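Putative sugar ABC transporter (Yersinia enterocolitica subsp. enterocolitica 8081, PDB 5ULB) probably serves as the periplasmic sugar-binding component of an ABC transporter, and binds 5-Se-methyl-5-seleno-ribofuranose, a selenium analogue of methylthioribose. Local coordinates at residues 22-27 and 52-57; 79-84 and 103-108. All blocks are in the same frame, centred on the assembly; numbering follows the deposited sequence.

Contacts 1 and 2 follow one another along the chain, the first pair of strands closing before the second opens, and their centres lie 10 Å apart. Each joins the two strands of a beta-alpha-beta unit, with helix 32-48 in one and helix 89-98 in the other. All four strands run parallel in one sheet, in the order 51-56, 21-26, 78-82, 102-106. The two inner ones are neighbours: Ala23 O and Ile80 N stand 2.8 Å apart, a probable hydrogen bond. All four therefore end at the same border of the sheet, where the loop residues Gln83 and Asp107 reach the bound sugar, while the side chain of Arg26 comes to about 5 Å from the sugar.

Contact 1. Residues 22-27 and 52-57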
loop_
_atom_site.group_PDB
_atom_site.type_symbol
_atom_site.label_atom_id
_atom_site.label_comp_id
_atom_site.label_asym_id
_atom_site.label_seq_id
_atom_site.Cartn_x
_atom_site.Cartn_y
_atom_site.Cartn_z
ATOM N N ILE A 22 1.325 2.963 -20.549
ATOM C CA ILE A 22 1.903 3.082 -19.234
ATOM C C ILE A 22 2.352 1.688 -18.744
ATOM O O ILE A 22 1.573 0.727 -18.865
ATOM C CB ILE A 22 0.879 3.645 -18.218
ATOM C CG1 ILE A 22 0.235 4.913 -18.751
ATOM C CG2 ILE A 22 1.502 3.855 -16.856
ATOM C CD1 ILE A 22 1.068 6.093 -19.041
ATOM N N ALA A 23 3.547 1.622 -18.210
ATOM C CA ALA A 23 4.036 0.372 -17.565
ATOM C C ALA A 23 4.010 0.601 -16.041
ATOM O O ALA A 23 4.555 1.631 -15.568
ATOM C CB ALA A 23 5.395 0.013 -18.054
ATOM N N VAL A 24 3.484 -0.352 -15.313
ATOM C CA VAL A 24 3.538 -0.333 -13.853
ATOM C C VAL A 24 4.363 -1.515 -13.373
ATOM O O VAL A 24 4.045 -2.683 -13.758
ATOM C CB VAL A 24 2.117 -0.403 -13.278
ATOM C CG1 VAL A 24 2.113 -0.355 -11.767
ATOM C CG2 VAL A 24 1.233 0.639 -13.920
ATOM N N ILE A 25 5.404 -1.303 -12.610
ATOM C CA ILE A 25 6.277 -2.366 -12.102
ATOM C C ILE A 25 6.235 -2.226 -10.589
ATOM O O ILE A 25 6.657 -1.197 -10.033
ATOM C CB ILE A 25 7.680 -2.298 -12.675
ATOM C CG1 ILE A 25 7.721 -2.229 -14.196
ATOM C CG2 ILE A 25 8.414 -3.572 -12.187
ATOM C CD1 ILE A 25 7.716 -0.869 -14.791
ATOM N N ARG A 26 5.820 -3.302 -9.927
ATOM C CA ARG A 26 5.667 -3.326 -8.472
ATOM C C ARG A 26 6.538 -4.469 -7.936
ATOM O O ARG A 26 6.474 -5.622 -8.405
ATOM C CB ARG A 26 4.238 -3.379 -8.017
ATOM C CG ARG A 26 4.003 -3.505 -6.525
ATOM C CD ARG A 26 2.632 -2.991 -6.151
ATOM N NE ARG A 26 2.286 -3.375 -4.810
ATOM C CZ ARG A 26 1.667 -2.595 -3.904
ATOM N NH1 ARG A 26 1.650 -1.252 -3.998
ATOM N NH2 ARG A 26 1.287 -3.150 -2.789
ATOM N N ASN A 27 7.335 -4.185 -6.878
ATOM C CA ASN A 27 8.297 -5.112 -6.337
ATOM C C ASN A 27 7.761 -6.055 -5.276
ATOM O O ASN A 27 8.390 -6.211 -4.224
ATOM C CB ASN A 27 9.498 -4.319 -5.812
ATOM C CG ASN A 27 10.735 -5.117 -5.595
ATOM O OD1 ASN A 27 10.980 -6.154 -6.230
ATOM N ND2 ASN A 27 11.638 -4.569 -4.753
ATOM N N VAL A 52 -2.483 0.125 -20.026
ATOM C CA VAL A 52 -1.731 -0.038 -18.787
ATOM C C VAL A 52 -1.249 -1.511 -18.768
ATOM O O VAL A 52 -2.071 -2.424 -18.721
ATOM C CB VAL A 52 -2.553 0.235 -17.556
ATOM C CG1 VAL A 52 -1.756 -0.063 -16.278
ATOM C CG2 VAL A 52 -3.060 1.666 -17.574
ATOM N N ASP A 53 0.062 -1.680 -18.737
ATOM C CA ASP A 53 0.707 -2.975 -18.669
ATOM C C ASP A 53 1.333 -3.107 -17.285
ATOM O O ASP A 53 2.179 -2.289 -16.941
ATOM C CB ASP A 53 1.794 -3.117 -19.760
ATOM C CG ASP A 53 1.244 -3.190 -21.182
ATOM O OD1 ASP A 53 0.066 -3.512 -21.362
ATOM O OD2 ASP A 53 2.066 -2.967 -22.128
ATOM N N THR A 54 1.006 -4.111 -16.555
ATOM C CA THR A 54 1.427 -4.344 -15.187
ATOM C C THR A 54 2.378 -5.540 -15.037
ATOM O O THR A 54 2.232 -6.547 -15.702
ATOM C CB THR A 54 0.254 -4.444 -14.175
ATOM O OG1 THR A 54 -0.523 -5.575 -14.474
ATOM C CG2 THR A 54 -0.660 -3.254 -14.269
ATOM N N PHE A 55 3.335 -5.395 -14.120
ATOM C CA PHE A 55 4.429 -6.367 -13.955
ATOM C C PHE A 55 4.706 -6.452 -12.438
ATOM O O PHE A 55 4.865 -5.415 -11.767
ATOM C CB PHE A 55 5.693 -5.917 -14.667
ATOM C CG PHE A 55 5.504 -5.710 -16.112
ATOM C CD1 PHE A 55 5.632 -6.773 -16.995
ATOM C CD2 PHE A 55 5.159 -4.437 -16.627
ATOM C CE1 PHE A 55 5.464 -6.527 -18.417
ATOM C CE2 PHE A 55 5.018 -4.204 -17.947
ATOM C CZ PHE A 55 5.109 -5.312 -18.829
ATOM N N LEU A 56 4.778 -7.673 -11.924
ATOM C CA LEU A 56 5.109 -7.947 -10.501
ATOM C C LEU A 56 6.382 -8.761 -10.414
ATOM O O LEU A 56 6.522 -9.752 -11.112
ATOM C CB LEU A 56 4.023 -8.742 -9.803
ATOM C CG LEU A 56 2.766 -7.906 -9.523
ATOM C CD1 LEU A 56 1.675 -8.787 -8.966
ATOM C CD2 LEU A 56 3.020 -6.724 -8.615
ATOM N N SER A 57 7.324 -8.328 -9.568
ATOM C CA SER A 57 8.572 -9.018 -9.416
ATOM C C SER A 57 8.569 -10.189 -8.455
ATOM O O SER A 57 9.626 -10.890 -8.347
ATOM C CB SER A 57 9.686 -8.086 -8.939
ATOM O OG SER A 57 9.391 -7.761 -7.568
#
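Asn27 and Ser57 close the C-terminal end of this parallel strand pair through their side chains: Ser57 OG gives its proton to Asn27 OD1 at 2.6 Å, in the amide plane and on a lone pair. OG also takes a hydrogen bond from Gly59 N, while the amide nitrogen of Asn27 turns to Asp61 OD1 and Gln83 O, so both ends of the amide are held.

Behind this link the strands run in register, 17° from exact alignment. Backbone bonds alternate in direction, among them Asp53 N to Ile22 O (2.8 Å, 175° at the hydrogen) and Arg26 N to Phe55 O (3.0 Å).

Arg26 can be followed outward. Its CB lies 3.6 Å from Leu56 CD2, and CG stays close to the same methyl at 4.0 Å, the two side chains lying side by side. With CG anti to the backbone N (chi1 176°) and the chain extended to NE, the tip then leaves strand 52-56: NE bonds to Thr34 OG1, NH1 to Ser82 OG and NH2 to Asn33 OD1, a residue of the sugar pocket. On the same face, Val24 CG2 meets Val52 CG1 at 3.9 Å, both residues touching Val41 of helix 32-48.

The other face carries Phe55, whose ring edge meets Ala23 CB (CE2, 4.2 Å) and whose ring also meets that of Phe67 in helix 61-73. The backbone ladder thus holds the strands together, apolar side chains pack beside it, and the Asn27-Ser57 bond ties the ends; the three outside bonds probably fix the Arg26 guanidinium near the ligand.

Contact 2. Residues 79-84 and 103-108; sequences IILSQG and VSVFDT
Phe106 O is gripped by two donors: Gln83 N approaches nearly in line with the carbonyl at 3.0 Å, and Thr108 OG1 comes from above its plane at 2.9 Å. Thr108 OG1 in turn accepts a hydrogen bond from Gly84 N at 3.1 Å, giving a chain of bonds just past the strand ends. It depends on Thr108 OG1 standing anti to its own carbonyl carbon (chi1 -66°).

Beside it, Ser82 OG donates to Gln83 OE1 at 2.6 Å and meets the edge of the Phe106 ring in plane. The Gln83 chain, bent at chi2 (81°), brings NE2 to Asp107 OD2 in a weak bond of 3.3 Å, amide and carboxylate planes 75° apart.

These strands belong to the beta-alpha-beta unit built round helix 89-98 in a periplasmic binding protein fold, and Gln83 and Asp107 line its sugar pocket. Gln83 NE2 also makes a weak bond to O4 of the ligand, while Asp107 OD1 forms a salt bridge with Arg158. Asp107 CG lies over one face of the Phe106 ring, near its rim. Farther back, Leu81 and Val105 run side by side, Leu81 CB to Val105 CG1 3.8 Å, on the face away from Phe106.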
loop_
_atom_site.group_PDB
_atom_site.type_symbol
_atom_site.label_atom_id
_atom_site.label_comp_id
_atom_site.label_asym_id
_atom_site.label_seq_id
_atom_site.Cartn_x
_atom_site.Cartn_y
_atom_site.Cartn_z
ATOM N N ILE A 79 5.842 5.493 -16.777
ATOM C CA ILE A 79 6.164 4.386 -15.903
ATOM C C ILE A 79 5.754 4.732 -14.489
ATOM O O ILE A 79 5.988 5.871 -14.048
ATOM C CB ILE A 79 7.643 4.013 -15.997
ATOM C CG1 ILE A 79 7.998 3.390 -17.355
ATOM C CG2 ILE A 79 8.057 3.058 -14.856
ATOM C CD1 ILE A 79 9.435 3.123 -17.650
ATOM N N ILE A 80 5.171 3.790 -13.813
ATOM C CA ILE A 80 4.921 3.854 -12.362
ATOM C C ILE A 80 5.701 2.769 -11.713
ATOM O O ILE A 80 5.564 1.600 -12.095
ATOM C CB ILE A 80 3.409 3.752 -12.039
ATOM C CG1 ILE A 80 2.648 4.958 -12.630
ATOM C CG2 ILE A 80 3.148 3.680 -10.525
ATOM C CD1 ILE A 80 1.147 4.720 -12.676
ATOM N N LEU A 81 6.517 3.088 -10.655
ATOM C CA LEU A 81 7.165 2.100 -9.837
ATOM C C LEU A 81 6.545 2.025 -8.481
ATOM O O LEU A 81 6.117 3.045 -7.939
ATOM C CB LEU A 81 8.642 2.391 -9.676
ATOM C CG LEU A 81 9.511 2.617 -10.934
ATOM C CD1 LEU A 81 10.949 2.759 -10.587
ATOM C CD2 LEU A 81 9.235 1.467 -11.917
ATOM N N SER A 82 6.579 0.829 -7.872
ATOM C CA SER A 82 6.088 0.654 -6.520
ATOM C C SER A 82 7.021 -0.285 -5.773
ATOM O O SER A 82 7.353 -1.371 -6.288
ATOM C CB SER A 82 4.669 0.134 -6.593
ATOM O OG SER A 82 3.998 0.021 -5.358
ATOM N N GLN A 83 7.459 0.115 -4.567
ATOM C CA GLN A 83 8.334 -0.654 -3.739
ATOM C C GLN A 83 9.713 -0.916 -4.327
ATOM O O GLN A 83 10.410 -1.864 -3.960
ATOM C CB GLN A 83 7.718 -1.979 -3.211
ATOM C CG GLN A 83 6.568 -1.788 -2.142
ATOM C CD GLN A 83 5.276 -1.493 -2.697
ATOM O OE1 GLN A 83 5.020 -1.828 -3.855
ATOM N NE2 GLN A 83 4.407 -0.835 -1.943
ATOM N N GLY A 84 10.185 0.007 -5.179
ATOM C CA GLY A 84 11.605 -0.057 -5.629
ATOM C C GLY A 84 12.537 0.205 -4.478
ATOM O O GLY A 84 12.297 1.115 -3.673
ATOM N N VAL A 103 7.167 9.819 -15.093
ATOM C CA VAL A 103 7.321 8.838 -14.057
ATOM C C VAL A 103 6.780 9.344 -12.717
ATOM O O VAL A 103 7.078 10.502 -12.328
ATOM C CB VAL A 103 8.765 8.317 -13.945
ATOM C CG1 VAL A 103 9.777 9.470 -13.856
ATOM C CG2 VAL A 103 8.954 7.276 -12.865
ATOM N N SER A 104 6.062 8.466 -12.024
ATOM C CA SER A 104 5.708 8.666 -10.642
ATOM C C SER A 104 6.077 7.359 -9.910
ATOM O O SER A 104 5.952 6.266 -10.489
ATOM C CB SER A 104 4.221 8.979 -10.478
ATOM O OG SER A 104 3.846 9.273 -9.173
ATOM N N VAL A 105 6.474 7.452 -8.620
ATOM C CA VAL A 105 6.817 6.334 -7.878
ATOM C C VAL A 105 6.075 6.327 -6.550
ATOM O O VAL A 105 5.668 7.360 -6.035
ATOM C CB VAL A 105 8.315 6.126 -7.675
ATOM C CG1 VAL A 105 9.046 6.070 -9.053
ATOM C CG2 VAL A 105 8.932 7.182 -6.780
ATOM N N PHE A 106 5.863 5.106 -6.033
ATOM C CA PHE A 106 5.177 4.878 -4.758
ATOM C C PHE A 106 6.046 3.990 -3.882
ATOM O O PHE A 106 6.532 2.950 -4.351
ATOM C CB PHE A 106 3.831 4.249 -4.967
ATOM C CG PHE A 106 3.115 3.906 -3.682
ATOM C CD1 PHE A 106 2.710 4.907 -2.772
ATOM C CD2 PHE A 106 2.915 2.630 -3.339
ATOM C CE1 PHE A 106 2.156 4.537 -1.577
ATOM C CE2 PHE A 106 2.333 2.298 -2.127
ATOM C CZ PHE A 106 2.005 3.230 -1.189
ATOM N N ASP A 107 6.294 4.363 -2.637
ATOM C CA ASP A 107 7.066 3.559 -1.695
ATOM C C ASP A 107 8.389 3.102 -2.272
ATOM O O ASP A 107 8.804 1.957 -1.982
ATOM C CB ASP A 107 6.221 2.333 -1.254
ATOM C CG ASP A 107 5.313 2.634 -0.098
ATOM O OD1 ASP A 107 5.350 3.748 0.490
ATOM O OD2 ASP A 107 4.545 1.644 0.259
ATOM N N THR A 108 9.049 4.011 -2.943
ATOM C CA THR A 108 10.289 3.709 -3.641
ATOM C C THR A 108 11.424 4.531 -3.077
ATOM O O THR A 108 11.245 5.693 -2.733
ATOM C CB THR A 108 10.087 3.907 -5.177
ATOM O OG1 THR A 108 9.144 2.922 -5.618
ATOM C CG2 THR A 108 11.351 3.780 -5.992
#